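Local coordinates for yfhH hypothetical protein (Bacillus subtilis, PDB 1SF9) that is of unknown function but forms a homodimer and is thought to act as a transcriptional regulator, at residues K27-M32 and N38-L43; S45-K50 and A61-K66; T96-N101 and Q114-L119. One frame throughout, in Å; residues are numbered along the deposited sequence. Where two conformers were deposited one is given.

Contact 1: residues K27-M32 and N38-L43; sequences KRYSQM and NTEIAL
Arg28 and Glu40 both set out with CG anti to the backbone N, but Arg28 stays extended to NE while Glu40 bends at chi2 (74°), which turns its carboxylate toward the guanidinium and the Tyr29 hydroxyl. OE1 does most of the work. Tyr29 OH donates to Glu40 OE1 at 2.9 Å, arriving on the anti lone pair and leaving OE1 in the plane of the ring, at its edge. Arg28 NH1 adds a weak bond to the same Glu40 OE1, 3.4 Å long, as part of a salt bridge in which guanidinium and carboxylate planes stand 77° apart, far from a flat bidentate pairing. Met32 CE lies 3.4 Å above the Arg28 guanidinium plane, over its centre, and also brushes Glu40 CB. Tyr29, Met32 and Glu40 were each deposited in two conformers, so this grip describes one modelled state. A platinum(II) ion lies about 4 Å from the Tyr29 side chain. The contact joins the C-terminal end of helix 17-30 to helix 34-53, with Tyr29 also packing on Leu44 and, in helix 57-74, on Ala70.

Contact 2: residues S45-K50 and A61-K66; sequences SEKARK and AVLERK
Across this interface the Glu64 carboxylate meets Ala48 through a single oxygen, OE2, which stops 3.4 Å from Ala48 CB. The other flat group nearby, the Arg65 guanidinium, turns back on its own helix: one face lies over Ala61 O and Val62 N, both offset toward the rim, with Ala61 O 3.6 Å above the plane. It therefore takes no part in the meeting of the two helices, which is carried by Leu63, Ala48, Glu64 and the root of Lys47.

Leu63 is the main apolar group. Leu63 CD1 reaches past the side chains to the backbone of the partner helix, 3.7 Å from Ala48 N, where it lies against the peptide link between Lys47 and Ala48. Leu63 CD1 also touches Lys47 CB at 3.8 Å, and the other branch, CD2, comes near that carbon too. Lys47 packs mainly through CB, and its extended chain then carries the amino end away from the partner helix. Ala48 offers just a methyl group, and its CB lies 4.2 Å from Leu63 CB. A small residue here goes with a near backbone approach: the CA atoms of Ala48 and Leu63 are 5.9 Å apart. Glu64 reaches across because its chain bends at chi2 (-63°), bringing OE2 up to the Ala48 methyl. No hydrogen bond spans the two segments, so they meet by van der Waals packing.

The short helical segments run close to antiparallel, at 155°, with axes 9.2 Å apart. They form one stage of the helical hairpin made by helices 34-53 and 57-74, continued along the same seam where Ala48 touches Leu60, Leu63 touches Leu44 and Ser45 touches Ile67.

Contact 3: residues T96-N101 and Q114-L119; sequences TISYLN and QQEEAL
Ser98 and Glu116 make the close part of this contact, reaching over the strand that separates them. Ser98 OG lies 3.1 Å from Glu116 OE1 and equally near its OE2, so the hydroxyl sits before both oxygens of the carboxylate. A hydrogen bond from OG to OE1 is possible, but its proton has another acceptor within reach and the choice is not settled. Ser98 CB is also near, 3.2 Å from Glu116 OE2. The bend of Glu116 at chi2 (72°) swings the carboxylate round to this spot; the residue was deposited in two conformers, and these distances belong to one of them.

The Tyr99 side is much looser. Tyr99 CE2 comes no nearer than 4.0 Å to Glu116 OE2, and the oxygen meets the ring obliquely, although the ring and carboxylate planes are only 15° apart. Glu116 and Tyr99 are exposed, and the two segments bury little surface between them, the nearest CA atoms, those of Ser98 and Glu116, being 8.4 Å apart.

That spacing follows from the antiparallel sheet, where strand 104-109 runs between strands 94-101 and 115-120. Ser98 and Tyr99 both face Trp106 of this middle strand and form a classic beta bulge there; the Tyr99 ring lies nearly parallel to the Trp106 ring, and Glu116 touches Trp106 as well. Chemically, this is a polar surface contact: a probably charged carboxylate meets a neutral hydroxyl, and neither segment supplies a basic residue to pair with it; with two oxygens equally near and a second Glu116 conformer modelled, the pairing is probably not rigidly fixed.

From the N terminus, contact 1 comes first, closing the loop that takes in the turn after helix 17-30 and the start of helix 34-53. Contact 2 follows further along helix 34-53 and closes the connection to helix 57-74, so the two share that middle helix; their centres are 14 Å apart and Tyr29 OH packs near Lys66 O. Together they tie the three helices into one unit. Contact 3 opens later, within the sheet, and spans strand 104-109 and the short strand 112-113. The three lie in series along the chain, with none nested or crossing. Contact 3 sits across the chain's centre from both others, its centre about 25 and 26 Å from theirs, and touches neither.

Contact 1: residues K27-M32 and N38-L43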
ATOM      1  N   LYS A  27      -7.638   1.836 -10.473  1.00 12.43           N
ATOM      2  CA  LYS A  27      -8.172   2.732 -11.497  1.00 15.02           C
ATOM      3  C   LYS A  27      -9.029   3.799 -10.823  1.00 14.24           C
ATOM      4  O   LYS A  27      -8.959   4.985 -11.148  1.00 15.98           O
ATOM      5  CB  LYS A  27      -9.023   1.928 -12.489  1.00 16.03           C
ATOM      6  CG  LYS A  27      -9.610   2.721 -13.653  1.00 20.48           C
ATOM      7  CD  LYS A  27     -10.443   1.794 -14.530  1.00 21.74           C
ATOM      8  CE  LYS A  27     -11.101   2.523 -15.693  1.00 26.67           C
ATOM      9  NZ  LYS A  27     -10.083   3.091 -16.622  1.00 31.38           N
ATOM     10  N   ARG A  28      -9.841   3.362  -9.878  1.00 14.12           N
ATOM     11  CA  ARG A  28     -10.728   4.261  -9.159  1.00 13.48           C
ATOM     12  C   ARG A  28      -9.945   5.302  -8.353  1.00 13.86           C
ATOM     13  O   ARG A  28     -10.201   6.499  -8.460  1.00 11.76           O
ATOM     14  CB  ARG A  28     -11.635   3.440  -8.239  1.00 16.31           C
ATOM     15  CG  ARG A  28     -12.706   4.233  -7.556  1.00 21.24           C
ATOM     16  CD  ARG A  28     -13.632   3.329  -6.757  1.00 25.09           C
ATOM     17  NE  ARG A  28     -14.485   4.112  -5.868  1.00 28.78           N
ATOM     18  CZ  ARG A  28     -14.434   4.047  -4.542  1.00 29.51           C
ATOM     19  NH1 ARG A  28     -13.573   3.232  -3.954  1.00 29.23           N
ATOM     20  NH2 ARG A  28     -15.244   4.799  -3.806  1.00 31.26           N
ATOM     21  N   TYR A  29      -8.973   4.840  -7.567  0.80 10.78           N
ATOM     22  CA  TYR A  29      -8.177   5.756  -6.745  0.80 10.67           C
ATOM     23  C   TYR A  29      -7.354   6.736  -7.576  0.80 11.93           C
ATOM     24  O   TYR A  29      -7.152   7.875  -7.174  0.80 12.34           O
ATOM     25  CB  TYR A  29      -7.208   4.982  -5.826  0.80  9.63           C
ATOM     26  CG  TYR A  29      -7.859   4.202  -4.708  0.80 11.01           C
ATOM     27  CD1 TYR A  29      -7.086   3.397  -3.858  0.80  8.15           C
ATOM     28  CD2 TYR A  29      -9.229   4.290  -4.467  0.80  9.37           C
ATOM     29  CE1 TYR A  29      -7.670   2.705  -2.796  0.80 11.34           C
ATOM     30  CE2 TYR A  29      -9.819   3.618  -3.414  0.80 11.72           C
ATOM     31  CZ  TYR A  29      -9.030   2.822  -2.580  0.80 10.66           C
ATOM     32  OH  TYR A  29      -9.602   2.154  -1.536  0.80 14.06           O
ATOM     33  N   SER A  30      -6.873   6.282  -8.726  1.00 12.99           N
ATOM     34  CA  SER A  30      -6.038   7.115  -9.590  1.00 15.63           C
ATOM     35  C   SER A  30      -6.782   8.331 -10.126  1.00 17.29           C
ATOM     36  O   SER A  30      -6.162   9.294 -10.553  1.00 17.78           O
ATOM     37  CB  SER A  30      -5.502   6.304 -10.768  1.00 14.91           C
ATOM     38  OG  SER A  30      -6.526   5.994 -11.712  1.00 19.93           O
ATOM     39  N   GLN A  31      -8.106   8.277 -10.090  1.00 18.21           N
ATOM     40  CA  GLN A  31      -8.922   9.367 -10.616  1.00 20.23           C
ATOM     41  C   GLN A  31      -9.544  10.232  -9.523  1.00 20.05           C
ATOM     42  O   GLN A  31     -10.215  11.229  -9.811  1.00 21.23           O
ATOM     43  CB  GLN A  31     -10.014   8.781 -11.511  1.00 23.43           C
ATOM     44  CG  GLN A  31      -9.461   8.066 -12.746  1.00 28.56           C
ATOM     45  CD  GLN A  31     -10.522   7.299 -13.505  1.00 33.01           C
ATOM     46  OE1 GLN A  31     -11.039   6.286 -13.030  1.00 34.37           O
ATOM     47  NE2 GLN A  31     -10.861   7.785 -14.692  1.00 36.73           N
ATOM     48  N   MET A  32      -9.299   9.861  -8.271  0.80 17.40           N
ATOM     49  CA  MET A  32      -9.835  10.609  -7.141  0.80 16.86           C
ATOM     50  C   MET A  32      -9.033  11.847  -6.775  0.80 16.75           C
ATOM     51  O   MET A  32      -7.802  11.900  -6.916  0.80 16.84           O
ATOM     52  CB  MET A  32      -9.902   9.736  -5.880  0.80 15.05           C
ATOM     53  CG  MET A  32     -11.037   8.750  -5.811  0.80 14.58           C
ATOM     54  SD  MET A  32     -10.930   7.880  -4.225  0.80 13.64           S
ATOM     55  CE  MET A  32     -12.273   6.663  -4.395  0.80 17.28           C
ATOM     56  N   ASN A  38      -9.332  11.152   0.981  1.00 11.68           N
ATOM     57  CA  ASN A  38      -9.473  11.278   2.426  1.00 13.14           C
ATOM     58  C   ASN A  38     -10.826  10.736   2.879  1.00 11.28           C
ATOM     59  O   ASN A  38     -10.911  10.126   3.941  1.00 10.83           O
ATOM     60  CB  ASN A  38      -9.346  12.737   2.869  1.00 14.07           C
ATOM     61  CG  ASN A  38      -7.927  13.245   2.795  1.00 19.39           C
ATOM     62  OD1 ASN A  38      -6.993  12.552   3.162  1.00 20.97           O
ATOM     63  ND2 ASN A  38      -7.764  14.481   2.337  1.00 25.44           N
ATOM     64  N   THR A  39     -11.877  10.977   2.098  1.00 11.20           N
ATOM     65  CA  THR A  39     -13.217  10.476   2.443  1.00 11.42           C
ATOM     66  C   THR A  39     -13.205   8.947   2.412  1.00 11.84           C
ATOM     67  O   THR A  39     -13.725   8.292   3.303  1.00 10.50           O
ATOM     68  CB  THR A  39     -14.269  11.012   1.461  1.00 15.93           C
ATOM     69  OG1 THR A  39     -14.297  12.439   1.562  1.00 17.36           O
ATOM     70  CG2 THR A  39     -15.650  10.474   1.797  1.00 16.75           C
ATOM     71  N   GLU A  40     -12.595   8.389   1.375  0.80 11.29           N
ATOM     72  CA  GLU A  40     -12.488   6.932   1.221  0.80 11.16           C
ATOM     73  C   GLU A  40     -11.745   6.309   2.400  0.80 11.05           C
ATOM     74  O   GLU A  40     -12.170   5.284   2.943  0.80  9.71           O
ATOM     75  CB  GLU A  40     -11.739   6.604  -0.072  0.80 11.23           C
ATOM     76  CG  GLU A  40     -11.332   5.134  -0.225  0.80 14.99           C
ATOM     77  CD  GLU A  40     -12.504   4.240  -0.551  0.80 18.03           C
ATOM     78  OE1 GLU A  40     -12.295   3.034  -0.844  0.80 17.78           O
ATOM     79  OE2 GLU A  40     -13.645   4.748  -0.523  0.80 22.52           O
ATOM     80  N   ILE A  41     -10.637   6.928   2.797  1.00 10.28           N
ATOM     81  CA  ILE A  41      -9.841   6.427   3.908  1.00 10.04           C
ATOM     82  C   ILE A  41     -10.632   6.508   5.214  1.00 10.92           C
ATOM     83  O   ILE A  41     -10.580   5.608   6.036  1.00  9.61           O
ATOM     84  CB  ILE A  41      -8.500   7.194   4.023  1.00 11.82           C
ATOM     85  CG1 ILE A  41      -7.599   6.793   2.843  1.00 11.85           C
ATOM     86  CG2 ILE A  41      -7.773   6.845   5.343  1.00 12.85           C
ATOM     87  CD1 ILE A  41      -6.435   7.729   2.608  1.00 12.94           C
ATOM     88  N   ALA A  42     -11.399   7.582   5.394  1.00  9.69           N
ATOM     89  CA  ALA A  42     -12.199   7.693   6.616  1.00 10.28           C
ATOM     90  C   ALA A  42     -13.255   6.592   6.674  1.00  9.07           C
ATOM     91  O   ALA A  42     -13.484   5.997   7.733  1.00 11.07           O
ATOM     92  CB  ALA A  42     -12.871   9.084   6.672  1.00  9.53           C
ATOM     93  N   LEU A  43     -13.916   6.324   5.547  0.80  7.70           N
ATOM     94  CA  LEU A  43     -14.941   5.293   5.503  0.80  6.81           C
ATOM     95  C   LEU A  43     -14.321   3.917   5.749  0.80  9.84           C
ATOM     96  O   LEU A  43     -14.863   3.110   6.499  0.80 10.29           O
ATOM     97  CB  LEU A  43     -15.657   5.314   4.165  0.80  9.69           C
ATOM     98  CG  LEU A  43     -16.574   6.527   3.954  0.80 10.92           C
ATOM     99  CD1 LEU A  43     -17.208   6.496   2.569  0.80 11.68           C
ATOM    100  CD2 LEU A  43     -17.660   6.526   5.030  0.80 11.85           C
TER

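Contact 2: residues S45-K50 and A61-K66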
ATOM      1  N   SER A  45     -11.595   3.297   7.367  1.00  8.26           N
ATOM      2  CA  SER A  45     -11.121   3.275   8.746  1.00 10.74           C
ATOM      3  C   SER A  45     -12.247   3.006   9.712  1.00 11.68           C
ATOM      4  O   SER A  45     -12.053   2.310  10.703  1.00 11.81           O
ATOM      5  CB  SER A  45     -10.424   4.578   9.101  1.00 11.21           C
ATOM      6  OG  SER A  45      -9.264   4.737   8.302  1.00 16.31           O
ATOM      7  N   GLU A  46     -13.428   3.562   9.438  1.00 12.09           N
ATOM      8  CA  GLU A  46     -14.569   3.296  10.323  1.00 10.97           C
ATOM      9  C   GLU A  46     -14.962   1.814  10.221  1.00 12.81           C
ATOM     10  O   GLU A  46     -15.281   1.188  11.229  1.00 14.16           O
ATOM     11  CB  GLU A  46     -15.763   4.181   9.962  1.00 14.62           C
ATOM     12  CG  GLU A  46     -16.906   4.053  10.959  1.00 22.95           C
ATOM     13  CD  GLU A  46     -16.592   4.659  12.330  1.00 28.08           C
ATOM     14  OE1 GLU A  46     -17.333   4.347  13.290  1.00 32.84           O
ATOM     15  OE2 GLU A  46     -15.625   5.448  12.454  1.00 31.08           O
ATOM     16  N   LYS A  47     -14.938   1.245   9.018  1.00 10.99           N
ATOM     17  CA  LYS A  47     -15.280  -0.168   8.879  1.00 11.47           C
ATOM     18  C   LYS A  47     -14.223  -1.032   9.572  1.00 11.54           C
ATOM     19  O   LYS A  47     -14.551  -2.075  10.152  1.00 12.98           O
ATOM     20  CB  LYS A  47     -15.385  -0.575   7.407  1.00 12.21           C
ATOM     21  CG  LYS A  47     -16.573   0.055   6.703  1.00 15.53           C
ATOM     22  CD  LYS A  47     -16.650  -0.337   5.226  1.00 21.44           C
ATOM     23  CE  LYS A  47     -17.837   0.366   4.545  1.00 24.54           C
ATOM     24  NZ  LYS A  47     -17.850   0.052   3.094  1.00 30.16           N
ATOM     25  N   ALA A  48     -12.968  -0.600   9.511  1.00  9.59           N
ATOM     26  CA  ALA A  48     -11.877  -1.367  10.130  1.00 10.96           C
ATOM     27  C   ALA A  48     -12.012  -1.329  11.644  1.00 12.79           C
ATOM     28  O   ALA A  48     -11.763  -2.328  12.336  1.00 13.72           O
ATOM     29  CB  ALA A  48     -10.510  -0.810   9.706  1.00  9.78           C
ATOM     30  N   ARG A  49     -12.412  -0.179  12.169  1.00 14.29           N
ATOM     31  CA  ARG A  49     -12.574  -0.044  13.608  1.00 17.61           C
ATOM     32  C   ARG A  49     -13.614  -1.034  14.075  1.00 16.29           C
ATOM     33  O   ARG A  49     -13.447  -1.688  15.104  1.00 17.66           O
ATOM     34  CB  ARG A  49     -13.023   1.371  13.973  1.00 20.27           C
ATOM     35  CG  ARG A  49     -13.370   1.517  15.437  1.00 29.28           C
ATOM     36  CD  ARG A  49     -13.368   2.967  15.860  1.00 34.04           C
ATOM     37  NE  ARG A  49     -12.039   3.558  15.738  1.00 40.27           N
ATOM     38  CZ  ARG A  49     -11.623   4.257  14.686  1.00 42.25           C
ATOM     39  NH1 ARG A  49     -10.390   4.749  14.659  1.00 44.06           N
ATOM     40  NH2 ARG A  49     -12.447   4.489  13.672  1.00 44.03           N
ATOM     41  N   LYS A  50     -14.693  -1.155  13.317  1.00 16.58           N
ATOM     42  CA  LYS A  50     -15.737  -2.082  13.695  1.00 18.37           C
ATOM     43  C   LYS A  50     -15.248  -3.517  13.607  1.00 18.02           C
ATOM     44  O   LYS A  50     -15.534  -4.321  14.489  1.00 17.81           O
ATOM     45  CB  LYS A  50     -16.981  -1.852  12.849  1.00 19.43           C
ATOM     46  CG  LYS A  50     -17.735  -0.619  13.331  1.00 26.79           C
ATOM     47  CD  LYS A  50     -18.266   0.241  12.196  1.00 32.26           C
ATOM     48  CE  LYS A  50     -19.610  -0.240  11.702  1.00 35.54           C
ATOM     49  NZ  LYS A  50     -20.178   0.742  10.740  1.00 37.99           N
ATOM     50  N   ALA A  61      -7.945  -7.234   8.092  1.00  7.97           N
ATOM     51  CA  ALA A  61      -6.758  -7.227   7.245  1.00  8.21           C
ATOM     52  C   ALA A  61      -7.064  -6.774   5.820  1.00  7.26           C
ATOM     53  O   ALA A  61      -6.281  -6.040   5.227  1.00  6.33           O
ATOM     54  CB  ALA A  61      -6.104  -8.632   7.238  1.00 11.40           C
ATOM     55  N   VAL A  62      -8.195  -7.206   5.279  1.00  7.50           N
ATOM     56  CA  VAL A  62      -8.579  -6.798   3.921  1.00  6.88           C
ATOM     57  C   VAL A  62      -8.754  -5.278   3.879  1.00  9.27           C
ATOM     58  O   VAL A  62      -8.265  -4.618   2.970  1.00  8.54           O
ATOM     59  CB  VAL A  62      -9.909  -7.462   3.512  1.00  7.75           C
ATOM     60  CG1 VAL A  62     -10.461  -6.829   2.243  1.00 10.87           C
ATOM     61  CG2 VAL A  62      -9.694  -8.940   3.291  1.00 11.60           C
ATOM     62  N   LEU A  63      -9.435  -4.732   4.882  1.00  7.34           N
ATOM     63  CA  LEU A  63      -9.669  -3.283   4.953  1.00  6.57           C
ATOM     64  C   LEU A  63      -8.358  -2.541   5.131  1.00  7.30           C
ATOM     65  O   LEU A  63      -8.138  -1.525   4.489  1.00  6.81           O
ATOM     66  CB  LEU A  63     -10.609  -2.948   6.119  1.00  4.05           C
ATOM     67  CG  LEU A  63     -12.059  -3.382   5.868  1.00  8.06           C
ATOM     68  CD1 LEU A  63     -12.830  -3.432   7.193  1.00  7.45           C
ATOM     69  CD2 LEU A  63     -12.723  -2.387   4.903  1.00 10.21           C
ATOM     70  N   GLU A  64      -7.458  -3.052   5.977  1.00  7.34           N
ATOM     71  CA  GLU A  64      -6.198  -2.334   6.181  1.00  8.06           C
ATOM     72  C   GLU A  64      -5.337  -2.368   4.931  1.00  6.66           C
ATOM     73  O   GLU A  64      -4.618  -1.427   4.675  1.00  7.41           O
ATOM     74  CB  GLU A  64      -5.409  -2.892   7.368  1.00  9.42           C
ATOM     75  CG  GLU A  64      -6.098  -2.630   8.731  1.00 10.73           C
ATOM     76  CD  GLU A  64      -6.233  -1.161   9.071  1.00 16.65           C
ATOM     77  OE1 GLU A  64      -5.475  -0.339   8.519  1.00 17.96           O
ATOM     78  OE2 GLU A  64      -7.103  -0.827   9.916  1.00 16.76           O
ATOM     79  N   ARG A  65      -5.394  -3.442   4.153  1.00  7.58           N
ATOM     80  CA  ARG A  65      -4.615  -3.419   2.919  1.00  7.24           C
ATOM     81  C   ARG A  65      -5.177  -2.355   1.972  1.00  8.94           C
ATOM     82  O   ARG A  65      -4.410  -1.719   1.250  1.00  8.60           O
ATOM     83  CB  ARG A  65      -4.596  -4.788   2.244  1.00  6.67           C
ATOM     84  CG  ARG A  65      -3.654  -5.734   3.005  1.00  8.56           C
ATOM     85  CD  ARG A  65      -3.410  -7.065   2.305  1.00  6.52           C
ATOM     86  NE  ARG A  65      -4.585  -7.923   2.202  1.00  8.33           N
ATOM     87  CZ  ARG A  65      -4.967  -8.798   3.136  1.00  8.40           C
ATOM     88  NH1 ARG A  65      -6.041  -9.547   2.942  1.00 10.98           N
ATOM     89  NH2 ARG A  65      -4.289  -8.911   4.274  1.00  8.20           N
ATOM     90  N   LYS A  66      -6.501  -2.191   1.942  0.80  7.26           N
ATOM     91  CA  LYS A  66      -7.090  -1.152   1.090  0.80  7.61           C
ATOM     92  C   LYS A  66      -6.686   0.237   1.572  0.80  7.30           C
ATOM     93  O   LYS A  66      -6.420   1.128   0.765  0.80  7.88           O
ATOM     94  CB  LYS A  66      -8.612  -1.248   1.065  0.80  7.08           C
ATOM     95  CG  LYS A  66      -9.099  -2.481   0.367  0.80  8.47           C
ATOM     96  CD  LYS A  66     -10.598  -2.492   0.218  0.80 14.96           C
ATOM     97  CE  LYS A  66     -11.041  -3.713  -0.580  0.80 18.94           C
ATOM     98  NZ  LYS A  66     -10.676  -3.572  -2.016  0.80 23.92           N
TER

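Contact 3: residues T96-N101 and Q114-L119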
ATOM      1  N   THR A  96      15.627  -0.432   0.158  1.00  4.33           N
ATOM      2  CA  THR A  96      16.306   0.476  -0.755  1.00  4.90           C
ATOM      3  C   THR A  96      15.519   0.525  -2.061  1.00  3.66           C
ATOM      4  O   THR A  96      15.223  -0.506  -2.660  1.00  6.33           O
ATOM      5  CB  THR A  96      17.738  -0.021  -1.010  1.00  5.30           C
ATOM      6  OG1 THR A  96      18.433  -0.102   0.255  1.00  5.15           O
ATOM      7  CG2 THR A  96      18.468   0.911  -1.981  1.00  6.91           C
ATOM      8  N   ILE A  97      15.190   1.732  -2.509  1.00  4.21           N
ATOM      9  CA  ILE A  97      14.418   1.876  -3.735  1.00  5.49           C
ATOM     10  C   ILE A  97      15.281   1.745  -5.001  1.00  6.38           C
ATOM     11  O   ILE A  97      16.346   2.343  -5.093  1.00  7.64           O
ATOM     12  CB  ILE A  97      13.731   3.249  -3.781  1.00  5.35           C
ATOM     13  CG1 ILE A  97      12.745   3.355  -2.617  1.00  3.79           C
ATOM     14  CG2 ILE A  97      12.965   3.440  -5.125  1.00  6.48           C
ATOM     15  CD1 ILE A  97      11.844   4.619  -2.704  1.00  7.23           C
ATOM     16  N   SER A  98      14.811   0.953  -5.960  1.00  5.24           N
ATOM     17  CA  SER A  98      15.503   0.797  -7.243  1.00  8.62           C
ATOM     18  C   SER A  98      14.861   1.804  -8.200  1.00  6.30           C
ATOM     19  O   SER A  98      15.549   2.541  -8.932  1.00  7.51           O
ATOM     20  CB  SER A  98      15.361  -0.622  -7.787  1.00  9.32           C
ATOM     21  OG  SER A  98      16.080  -1.546  -6.964  1.00  9.38           O
ATOM     22  N   TYR A  99      13.526   1.796  -8.232  1.00  5.05           N
ATOM     23  CA  TYR A  99      12.794   2.751  -9.058  1.00  4.46           C
ATOM     24  C   TYR A  99      11.342   2.828  -8.627  1.00  6.16           C
ATOM     25  O   TYR A  99      10.853   2.018  -7.821  1.00  6.58           O
ATOM     26  CB  TYR A  99      12.855   2.398 -10.569  1.00  4.55           C
ATOM     27  CG  TYR A  99      12.229   1.075 -10.920  1.00  6.51           C
ATOM     28  CD1 TYR A  99      10.881   0.986 -11.280  1.00  8.38           C
ATOM     29  CD2 TYR A  99      12.973  -0.095 -10.859  1.00  8.06           C
ATOM     30  CE1 TYR A  99      10.296  -0.259 -11.576  1.00 10.73           C
ATOM     31  CE2 TYR A  99      12.386  -1.340 -11.144  1.00  9.68           C
ATOM     32  CZ  TYR A  99      11.055  -1.401 -11.501  1.00 11.57           C
ATOM     33  OH  TYR A  99      10.496  -2.636 -11.783  1.00 14.96           O
ATOM     34  N   LEU A 100      10.647   3.826  -9.145  1.00  6.60           N
ATOM     35  CA  LEU A 100       9.239   4.005  -8.813  1.00  8.83           C
ATOM     36  C   LEU A 100       8.377   3.709 -10.028  1.00  9.15           C
ATOM     37  O   LEU A 100       8.812   3.907 -11.170  1.00  9.99           O
ATOM     38  CB  LEU A 100       8.974   5.450  -8.385  1.00  8.20           C
ATOM     39  CG  LEU A 100       9.782   5.981  -7.189  1.00 12.63           C
ATOM     40  CD1 LEU A 100       9.607   7.472  -7.080  1.00 19.23           C
ATOM     41  CD2 LEU A 100       9.305   5.288  -5.928  1.00 11.99           C
ATOM     42  N   ASN A 101       7.173   3.179  -9.784  1.00  6.94           N
ATOM     43  CA  ASN A 101       6.230   2.968 -10.886  1.00  8.86           C
ATOM     44  C   ASN A 101       4.838   3.055 -10.264  1.00  9.63           C
ATOM     45  O   ASN A 101       4.501   2.285  -9.366  1.00  8.95           O
ATOM     46  CB  ASN A 101       6.419   1.627 -11.575  1.00 11.76           C
ATOM     47  CG  ASN A 101       5.571   1.527 -12.831  1.00 16.30           C
ATOM     48  OD1 ASN A 101       5.302   2.534 -13.469  1.00 20.27           O
ATOM     49  ND2 ASN A 101       5.164   0.330 -13.183  1.00 24.02           N
ATOM     50  N   GLN A 114      18.829 -10.020  -2.713  1.00  8.72           N
ATOM     51  CA  GLN A 114      18.778 -10.743  -3.968  1.00  9.83           C
ATOM     52  C   GLN A 114      17.360 -10.797  -4.532  1.00  8.38           C
ATOM     53  O   GLN A 114      17.141 -11.362  -5.605  1.00 12.18           O
ATOM     54  CB  GLN A 114      19.296 -12.164  -3.757  1.00 12.48           C
ATOM     55  CG  GLN A 114      18.421 -13.040  -2.828  1.00 13.75           C
ATOM     56  CD  GLN A 114      18.433 -12.654  -1.317  1.00 17.77           C
ATOM     57  OE1 GLN A 114      17.713 -13.244  -0.528  1.00 25.83           O
ATOM     58  NE2 GLN A 114      19.246 -11.708  -0.938  1.00 19.91           N
ATOM     59  N   GLN A 115      16.404 -10.211  -3.814  1.00  8.13           N
ATOM     60  CA  GLN A 115      14.993 -10.259  -4.236  1.00  9.48           C
ATOM     61  C   GLN A 115      14.396  -8.892  -4.532  1.00  9.35           C
ATOM     62  O   GLN A 115      14.108  -8.131  -3.603  1.00  8.88           O
ATOM     63  CB  GLN A 115      14.157 -10.927  -3.122  1.00  7.94           C
ATOM     64  CG  GLN A 115      14.755 -12.231  -2.577  1.00 10.12           C
ATOM     65  CD  GLN A 115      13.862 -12.948  -1.579  1.00 11.04           C
ATOM     66  OE1 GLN A 115      12.907 -12.383  -1.062  1.00 12.09           O
ATOM     67  NE2 GLN A 115      14.194 -14.194  -1.289  1.00 15.11           N
ATOM     68  N   GLU A 116      14.197  -8.585  -5.804  0.70  9.57           N
ATOM     69  CA  GLU A 116      13.612  -7.306  -6.122  0.70 10.87           C
ATOM     70  C   GLU A 116      12.133  -7.495  -5.814  0.70 12.10           C
ATOM     71  O   GLU A 116      11.583  -8.592  -5.967  0.70 15.33           O
ATOM     72  CB  GLU A 116      13.859  -6.968  -7.604  0.70 15.16           C
ATOM     73  CG  GLU A 116      13.315  -5.615  -8.081  0.70 18.55           C
ATOM     74  CD  GLU A 116      14.085  -4.392  -7.572  0.70 19.35           C
ATOM     75  OE1 GLU A 116      15.171  -4.530  -6.969  0.70 19.25           O
ATOM     76  OE2 GLU A 116      13.591  -3.268  -7.802  0.70 21.68           O
ATOM     77  N   GLU A 117      11.503  -6.452  -5.295  1.00  9.25           N
ATOM     78  CA  GLU A 117      10.096  -6.532  -4.991  1.00 10.05           C
ATOM     79  C   GLU A 117       9.422  -5.193  -4.909  1.00 10.37           C
ATOM     80  O   GLU A 117      10.086  -4.156  -4.900  1.00  8.44           O
ATOM     81  CB  GLU A 117       9.932  -7.241  -3.688  1.00 13.56           C
ATOM     82  CG  GLU A 117      10.786  -6.648  -2.623  1.00 12.65           C
ATOM     83  CD  GLU A 117      10.137  -6.814  -1.306  1.00 18.84           C
ATOM     84  OE1 GLU A 117      10.791  -7.279  -0.347  1.00 15.09           O
ATOM     85  OE2 GLU A 117       8.954  -6.471  -1.264  1.00 20.37           O
ATOM     86  N   ALA A 118       8.096  -5.206  -4.817  1.00  6.06           N
ATOM     87  CA  ALA A 118       7.396  -3.926  -4.800  1.00  6.14           C
ATOM     88  C   ALA A 118       6.611  -3.658  -3.544  1.00  6.11           C
ATOM     89  O   ALA A 118       5.899  -4.545  -3.083  1.00  7.50           O
ATOM     90  CB  ALA A 118       6.452  -3.868  -5.973  1.00  7.20           C
ATOM     91  N   LEU A 119       6.735  -2.436  -3.015  1.00  4.66           N
ATOM     92  CA  LEU A 119       5.965  -2.003  -1.834  1.00  4.57           C
ATOM     93  C   LEU A 119       5.280  -0.676  -2.115  1.00  4.55           C
ATOM     94  O   LEU A 119       5.819   0.179  -2.827  1.00  5.93           O
ATOM     95  CB  LEU A 119       6.863  -1.774  -0.614  1.00  6.29           C
ATOM     96  CG  LEU A 119       7.540  -2.999  -0.004  1.00  7.80           C
ATOM     97  CD1 LEU A 119       8.551  -2.542   1.057  1.00  9.90           C
ATOM     98  CD2 LEU A 119       6.480  -3.891   0.616  1.00 11.13           C
TER